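Local coordinates for protein methyl-accepting/DNA response regulator (Bacillus cereus, PDB 3D6W) that probably binds DNA through this LytTR domain, the C-terminal part of a putative phosphorelay response regulator, at residues Gln47-Glu50 with Tyr51-Pro54; Gln97-Ala100 with Ser101-Arg104. All coordinates share one frame; numbering follows the deposited sequence.

Interaction 1. Residues Gln47-Glu50 with Tyr51-Pro54; sequences QEFE and YLLP
Phe49 and Leu53, one helical turn apart, make the tight side of this contact at the C-terminal end of helix 46-52. The two side chains cross obliquely: Leu53 CG lies 3.8 Å from Phe49 CD1, and Leu53 CD1 packs against Phe49 CB. Leu53 CG turns anti to its own carbonyl carbon (chi1 -67°), which brings CG and CD1 back against Phe49 O and the Phe49 ring. Phe49 O also accepts a bond from Leu53 N at 2.9 Å, where Leu53 leaves helical geometry. Leu52 CG adds a contact 4.1 Å from Phe49 CD1, while Leu52 N bonds Glu48 O at 3.2 Å.

The solvent side is looser. Tyr51 N reaches Gln47 O only weakly, at 3.5 Å, and the exposed Tyr51 ring leads away from the preceding turn, as does the end of Glu48, whose OE1 bonds back to Ser45 N. Glu50 marks the border, touching Ile66 and salt-bridged to Arg60. This is the end of a short amphipathic helix whose apolar side lies on the five-stranded antiparallel sheet of the LytTR domain: Phe49 and Leu53 rest on Leu24 of strand 21-27 and Ile66 of strand 65-68, His42 meets Phe49 edge-to-face, and Phe18 touches both leucines from the loop ahead of strand 21-27.

Interaction 2. Residues Gln97-Ala100 with Ser101-Arg104; sequences QSYA and SYFR
From Tyr99 to Phe103 the backbone closes the opening turn of helix 100-107 with a bond of 2.8 Å from Phe103 N to Tyr99 O, and the next bond, Arg104 N to Ala100 O at 3.1 Å, continues the ladder. At the two preceding positions a water stands between carbonyl and amide. Water 1 donates to Gln97 O and accepts from Ser101 N at 3.1 Å; water 2 does the same between Ser98 O and Tyr102 N, lying 2.8 Å from Ser98 O. Two amides of the first turn are thus satisfied by solvent bridging back to the 97-99 turn.

Among the side chains, Tyr99 and Tyr102 meet through their CD2 atoms, 4.2 Å apart, Tyr102 CD2 coming to the edge of the Tyr99 ring near its plane. Phe103 sets CB 3.3 Å from Tyr99 O, then, with CG anti to the backbone N (chi1 -177°), carries its ring away into the core against Ile59, Cys61 and Leu85. Ala100 is buried on Phe83. The aliphatic part of Arg104 runs past Ala100 O, with CG 3.7 Å from that oxygen; its NE bonds Phe109 O, and the side chain also packs on Trp13 of the second subunit.

The side chain of Phe103 lies about 4 Å from that of Ile72, a residue seen to bind magnesium in a structure of this protein, though no magnesium is bound to this chain here. Two waters bridging i-to-i+4 carbonyl and amide groups thus complete the first turn of the C-terminal helix, which packs on the β-strands of the LytTR domain.

Overall arrangement
Both contacts are local, each in one continuous stretch that closes no more than a helical turn, and they follow one another without nesting or crossing. From the N terminus, the chain passes through strands 4-8 to 39-42 before interaction 1 ends helix 46-52 and leads toward strand 58-62. Strands 65-68 to 92-95 come next, and interaction 2 then turns the chain into helix 100-107. Their centres are about 18 Å apart. Interaction 1 packs on the five-stranded sheet, whereas interaction 2 joins that sheet's edge strand 58-62 to strand 83-87 of the three-stranded sheet. Arg60 links them, paired with Glu50 and touched by Tyr99, and Glu50 OE2 packs 4.2 Å from Tyr102 OH.

Interaction 1. Residues Gln47-Glu50 with Tyr51-Pro54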
ATOM      1  N   GLN A  47       4.240   4.013 -26.346  1.00 62.21           N
ATOM      2  CA  GLN A  47       3.322   2.928 -26.632  1.00 61.91           C
ATOM      3  C   GLN A  47       3.622   1.718 -25.727  1.00 61.17           C
ATOM      4  O   GLN A  47       2.705   1.136 -25.128  1.00 59.89           O
ATOM      5  CB  GLN A  47       3.351   2.585 -28.124  1.00 61.58           C
ATOM      6  CG  GLN A  47       2.225   1.608 -28.526  1.00 63.42           C
ATOM      7  CD  GLN A  47       2.401   1.016 -29.932  1.00 64.22           C
ATOM      8  OE1 GLN A  47       1.444   0.550 -30.542  1.00 70.90           O
ATOM      9  NE2 GLN A  47       3.624   1.001 -30.421  1.00 65.38           N
ATOM     10  N   GLU A  48       4.902   1.357 -25.621  1.00 61.05           N
ATOM     11  CA  GLU A  48       5.321   0.278 -24.737  1.00 61.50           C
ATOM     12  C   GLU A  48       5.037   0.576 -23.267  1.00 60.76           C
ATOM     13  O   GLU A  48       4.486  -0.263 -22.548  1.00 60.41           O
ATOM     14  CB  GLU A  48       6.783  -0.061 -24.946  1.00 61.77           C
ATOM     15  CG  GLU A  48       6.973  -0.826 -26.292  1.00 64.39           C
ATOM     16  CD  GLU A  48       8.404  -0.820 -26.889  1.00 63.87           C
ATOM     17  OE1 GLU A  48       9.271   0.035 -26.560  1.00 63.24           O
ATOM     18  OE2 GLU A  48       8.615  -1.701 -27.746  1.00 68.21           O
ATOM     19  N   PHE A  49       5.388   1.766 -22.818  1.00 60.08           N
ATOM     20  CA  PHE A  49       5.029   2.182 -21.467  1.00 59.74           C
ATOM     21  C   PHE A  49       3.524   2.135 -21.186  1.00 59.52           C
ATOM     22  O   PHE A  49       3.130   1.827 -20.080  1.00 59.32           O
ATOM     23  CB  PHE A  49       5.584   3.577 -21.144  1.00 59.41           C
ATOM     24  CG  PHE A  49       6.984   3.563 -20.630  1.00 58.45           C
ATOM     25  CD1 PHE A  49       7.266   3.050 -19.387  1.00 59.31           C
ATOM     26  CD2 PHE A  49       8.019   4.070 -21.382  1.00 59.28           C
ATOM     27  CE1 PHE A  49       8.573   3.040 -18.893  1.00 59.58           C
ATOM     28  CE2 PHE A  49       9.313   4.068 -20.896  1.00 58.97           C
ATOM     29  CZ  PHE A  49       9.585   3.556 -19.652  1.00 58.62           C
ATOM     30  N   GLU A  50       2.677   2.439 -22.158  1.00 59.90           N
ATOM     31  CA  GLU A  50       1.238   2.338 -21.919  1.00 60.98           C
ATOM     32  C   GLU A  50       0.786   0.920 -21.554  1.00 60.69           C
ATOM     33  O   GLU A  50      -0.178   0.720 -20.820  1.00 61.09           O
ATOM     34  CB  GLU A  50       0.445   2.783 -23.139  1.00 61.30           C
ATOM     35  CG  GLU A  50       0.279   4.258 -23.270  1.00 62.87           C
ATOM     36  CD  GLU A  50      -0.805   4.598 -24.282  1.00 63.39           C
ATOM     37  OE1 GLU A  50      -0.424   4.798 -25.453  1.00 62.18           O
ATOM     38  OE2 GLU A  50      -2.019   4.651 -23.894  1.00 64.88           O
ATOM     39  N   TYR A  51       1.461  -0.065 -22.121  1.00 60.43           N
ATOM     40  CA  TYR A  51       1.202  -1.430 -21.810  1.00 59.53           C
ATOM     41  C   TYR A  51       1.679  -1.740 -20.378  1.00 58.87           C
ATOM     42  O   TYR A  51       0.991  -2.404 -19.621  1.00 57.91           O
ATOM     43  CB  TYR A  51       1.877  -2.356 -22.855  1.00 60.13           C
ATOM     44  CG  TYR A  51       1.878  -3.823 -22.419  1.00 60.63           C
ATOM     45  CD1 TYR A  51       0.730  -4.621 -22.576  1.00 60.30           C
ATOM     46  CD2 TYR A  51       2.981  -4.374 -21.773  1.00 59.27           C
ATOM     47  CE1 TYR A  51       0.693  -5.940 -22.138  1.00 60.07           C
ATOM     48  CE2 TYR A  51       2.958  -5.688 -21.324  1.00 60.70           C
ATOM     49  CZ  TYR A  51       1.809  -6.481 -21.513  1.00 61.51           C
ATOM     50  OH  TYR A  51       1.808  -7.811 -21.084  1.00 61.75           O
ATOM     51  N   LEU A  52       2.846  -1.243 -19.997  1.00 59.17           N
ATOM     52  CA  LEU A  52       3.479  -1.738 -18.780  1.00 59.78           C
ATOM     53  C   LEU A  52       3.173  -0.969 -17.494  1.00 58.88           C
ATOM     54  O   LEU A  52       3.268  -1.513 -16.397  1.00 58.40           O
ATOM     55  CB  LEU A  52       4.971  -1.920 -19.001  1.00 59.99           C
ATOM     56  CG  LEU A  52       5.941  -0.791 -18.887  1.00 62.34           C
ATOM     57  CD1 LEU A  52       6.431  -0.669 -17.425  1.00 63.11           C
ATOM     58  CD2 LEU A  52       7.134  -1.081 -19.889  1.00 61.78           C
ATOM     59  N   LEU A  53       2.755   0.274 -17.648  1.00 58.60           N
ATOM     60  CA  LEU A  53       2.475   1.128 -16.533  1.00 58.14           C
ATOM     61  C   LEU A  53       1.063   0.862 -16.080  1.00 58.30           C
ATOM     62  O   LEU A  53       0.180   0.575 -16.916  1.00 58.20           O
ATOM     63  CB  LEU A  53       2.651   2.598 -16.919  1.00 58.30           C
ATOM     64  CG  LEU A  53       4.070   3.117 -17.245  1.00 57.08           C
ATOM     65  CD1 LEU A  53       3.950   4.491 -17.854  1.00 51.00           C
ATOM     66  CD2 LEU A  53       4.971   3.112 -16.014  1.00 54.58           C
ATOM     67  N   PRO A  54       0.843   0.913 -14.753  1.00 58.29           N
ATOM     68  CA  PRO A  54      -0.488   0.638 -14.183  1.00 58.90           C
ATOM     69  C   PRO A  54      -1.561   1.611 -14.661  1.00 59.86           C
ATOM     70  O   PRO A  54      -1.409   2.821 -14.558  1.00 60.64           O
ATOM     71  CB  PRO A  54      -0.279   0.734 -12.662  1.00 58.39           C
ATOM     72  CG  PRO A  54       1.106   1.179 -12.445  1.00 58.75           C
ATOM     73  CD  PRO A  54       1.864   1.175 -13.726  1.00 57.84           C
TER

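Interaction 2. Residues Gln97-Ala100 with Ser101-Arg104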
ATOM      1  N   GLN A  97      -6.028  18.203 -27.905  1.00 62.13           N
ATOM      2  CA  GLN A  97      -7.359  18.080 -28.461  1.00 63.68           C
ATOM      3  C   GLN A  97      -7.734  16.665 -28.844  1.00 63.20           C
ATOM      4  O   GLN A  97      -8.891  16.303 -28.746  1.00 63.88           O
ATOM      5  CB  GLN A  97      -7.491  18.951 -29.712  1.00 63.98           C
ATOM      6  CG  GLN A  97      -8.761  18.750 -30.533  1.00 65.68           C
ATOM      7  CD  GLN A  97      -8.923  19.892 -31.527  1.00 69.25           C
ATOM      8  OE1 GLN A  97      -9.971  20.561 -31.586  1.00 77.40           O
ATOM      9  NE2 GLN A  97      -7.860  20.148 -32.298  1.00 77.67           N
ATOM     10  N   SER A  98      -6.765  15.878 -29.292  1.00 62.68           N
ATOM     11  CA  SER A  98      -7.054  14.589 -29.825  1.00 62.54           C
ATOM     12  C   SER A  98      -7.178  13.519 -28.716  1.00 62.49           C
ATOM     13  O   SER A  98      -7.853  12.491 -28.903  1.00 63.19           O
ATOM     14  CB  SER A  98      -6.047  14.250 -30.923  1.00 62.74           C
ATOM     15  OG  SER A  98      -5.161  13.233 -30.553  1.00 66.44           O
ATOM     16  N   TYR A  99      -6.571  13.793 -27.563  1.00 61.58           N
ATOM     17  CA  TYR A  99      -6.696  12.965 -26.366  1.00 60.92           C
ATOM     18  C   TYR A  99      -7.685  13.493 -25.313  1.00 60.08           C
ATOM     19  O   TYR A  99      -7.978  12.809 -24.327  1.00 60.11           O
ATOM     20  CB  TYR A  99      -5.329  12.828 -25.710  1.00 60.45           C
ATOM     21  CG  TYR A  99      -4.448  11.836 -26.405  1.00 61.16           C
ATOM     22  CD1 TYR A  99      -3.727  12.190 -27.535  1.00 61.60           C
ATOM     23  CD2 TYR A  99      -4.366  10.532 -25.963  1.00 59.09           C
ATOM     24  CE1 TYR A  99      -2.922  11.284 -28.152  1.00 61.32           C
ATOM     25  CE2 TYR A  99      -3.558   9.662 -26.557  1.00 59.27           C
ATOM     26  CZ  TYR A  99      -2.836  10.030 -27.637  1.00 60.11           C
ATOM     27  OH  TYR A  99      -2.061   9.098 -28.252  1.00 62.07           O
ATOM     28  N   ALA A 100      -8.200  14.692 -25.511  1.00 59.50           N
ATOM     29  CA  ALA A 100      -8.958  15.352 -24.461  1.00 59.34           C
ATOM     30  C   ALA A 100     -10.210  14.555 -24.029  1.00 59.43           C
ATOM     31  O   ALA A 100     -10.506  14.508 -22.838  1.00 58.27           O
ATOM     32  CB  ALA A 100      -9.288  16.808 -24.867  1.00 57.93           C
ATOM     33  N   SER A 101     -10.924  13.901 -24.965  1.00 60.28           N
ATOM     34  CA  SER A 101     -12.124  13.100 -24.573  1.00 60.88           C
ATOM     35  C   SER A 101     -11.807  11.846 -23.817  1.00 60.03           C
ATOM     36  O   SER A 101     -12.476  11.535 -22.839  1.00 60.35           O
ATOM     37  CB  SER A 101     -12.995  12.713 -25.770  1.00 61.76           C
ATOM     38  OG  SER A 101     -13.441  13.907 -26.405  1.00 65.08           O
ATOM     39  N   TYR A 102     -10.795  11.131 -24.293  1.00 59.68           N
ATOM     40  CA  TYR A 102     -10.288   9.927 -23.645  1.00 59.73           C
ATOM     41  C   TYR A 102      -9.820  10.321 -22.265  1.00 59.63           C
ATOM     42  O   TYR A 102     -10.209   9.711 -21.287  1.00 59.77           O
ATOM     43  CB  TYR A 102      -9.170   9.310 -24.512  1.00 60.33           C
ATOM     44  CG  TYR A 102      -8.350   8.198 -23.913  1.00 60.01           C
ATOM     45  CD1 TYR A 102      -8.804   6.891 -23.880  1.00 60.73           C
ATOM     46  CD2 TYR A 102      -7.065   8.466 -23.416  1.00 62.93           C
ATOM     47  CE1 TYR A 102      -8.004   5.883 -23.313  1.00 61.97           C
ATOM     48  CE2 TYR A 102      -6.263   7.487 -22.869  1.00 60.78           C
ATOM     49  CZ  TYR A 102      -6.715   6.203 -22.828  1.00 61.47           C
ATOM     50  OH  TYR A 102      -5.871   5.263 -22.248  1.00 61.28           O
ATOM     51  N   PHE A 103      -9.049  11.402 -22.167  1.00 58.87           N
ATOM     52  CA  PHE A 103      -8.555  11.826 -20.866  1.00 58.44           C
ATOM     53  C   PHE A 103      -9.714  12.067 -19.882  1.00 58.43           C
ATOM     54  O   PHE A 103      -9.725  11.512 -18.812  1.00 57.76           O
ATOM     55  CB  PHE A 103      -7.659  13.071 -21.003  1.00 57.19           C
ATOM     56  CG  PHE A 103      -7.045  13.533 -19.715  1.00 57.46           C
ATOM     57  CD1 PHE A 103      -5.879  12.933 -19.225  1.00 58.39           C
ATOM     58  CD2 PHE A 103      -7.628  14.538 -18.974  1.00 54.61           C
ATOM     59  CE1 PHE A 103      -5.296  13.353 -18.067  1.00 54.93           C
ATOM     60  CE2 PHE A 103      -7.069  14.968 -17.802  1.00 53.26           C
ATOM     61  CZ  PHE A 103      -5.888  14.392 -17.348  1.00 55.72           C
ATOM     62  N   ARG A 104     -10.682  12.899 -20.233  1.00 59.22           N
ATOM     63  CA  ARG A 104     -11.738  13.233 -19.278  1.00 60.00           C
ATOM     64  C   ARG A 104     -12.681  12.071 -18.975  1.00 60.47           C
ATOM     65  O   ARG A 104     -13.194  11.956 -17.864  1.00 59.73           O
ATOM     66  CB  ARG A 104     -12.518  14.468 -19.732  1.00 59.80           C
ATOM     67  CG  ARG A 104     -13.577  14.216 -20.759  1.00 59.77           C
ATOM     68  CD  ARG A 104     -14.245  15.489 -21.223  1.00 59.52           C
ATOM     69  NE  ARG A 104     -14.772  16.243 -20.095  1.00 59.77           N
ATOM     70  CZ  ARG A 104     -15.023  17.551 -20.080  1.00 60.33           C
ATOM     71  NH1 ARG A 104     -14.804  18.314 -21.136  1.00 61.97           N
ATOM     72  NH2 ARG A 104     -15.469  18.112 -18.975  1.00 62.23           N
TER
HETATM   73  O   HOH W   1     -10.487  14.190 -27.996  1.00 48.42           O
HETATM   74  O   HOH W   2      -9.897  11.465 -27.261  1.00 43.74           O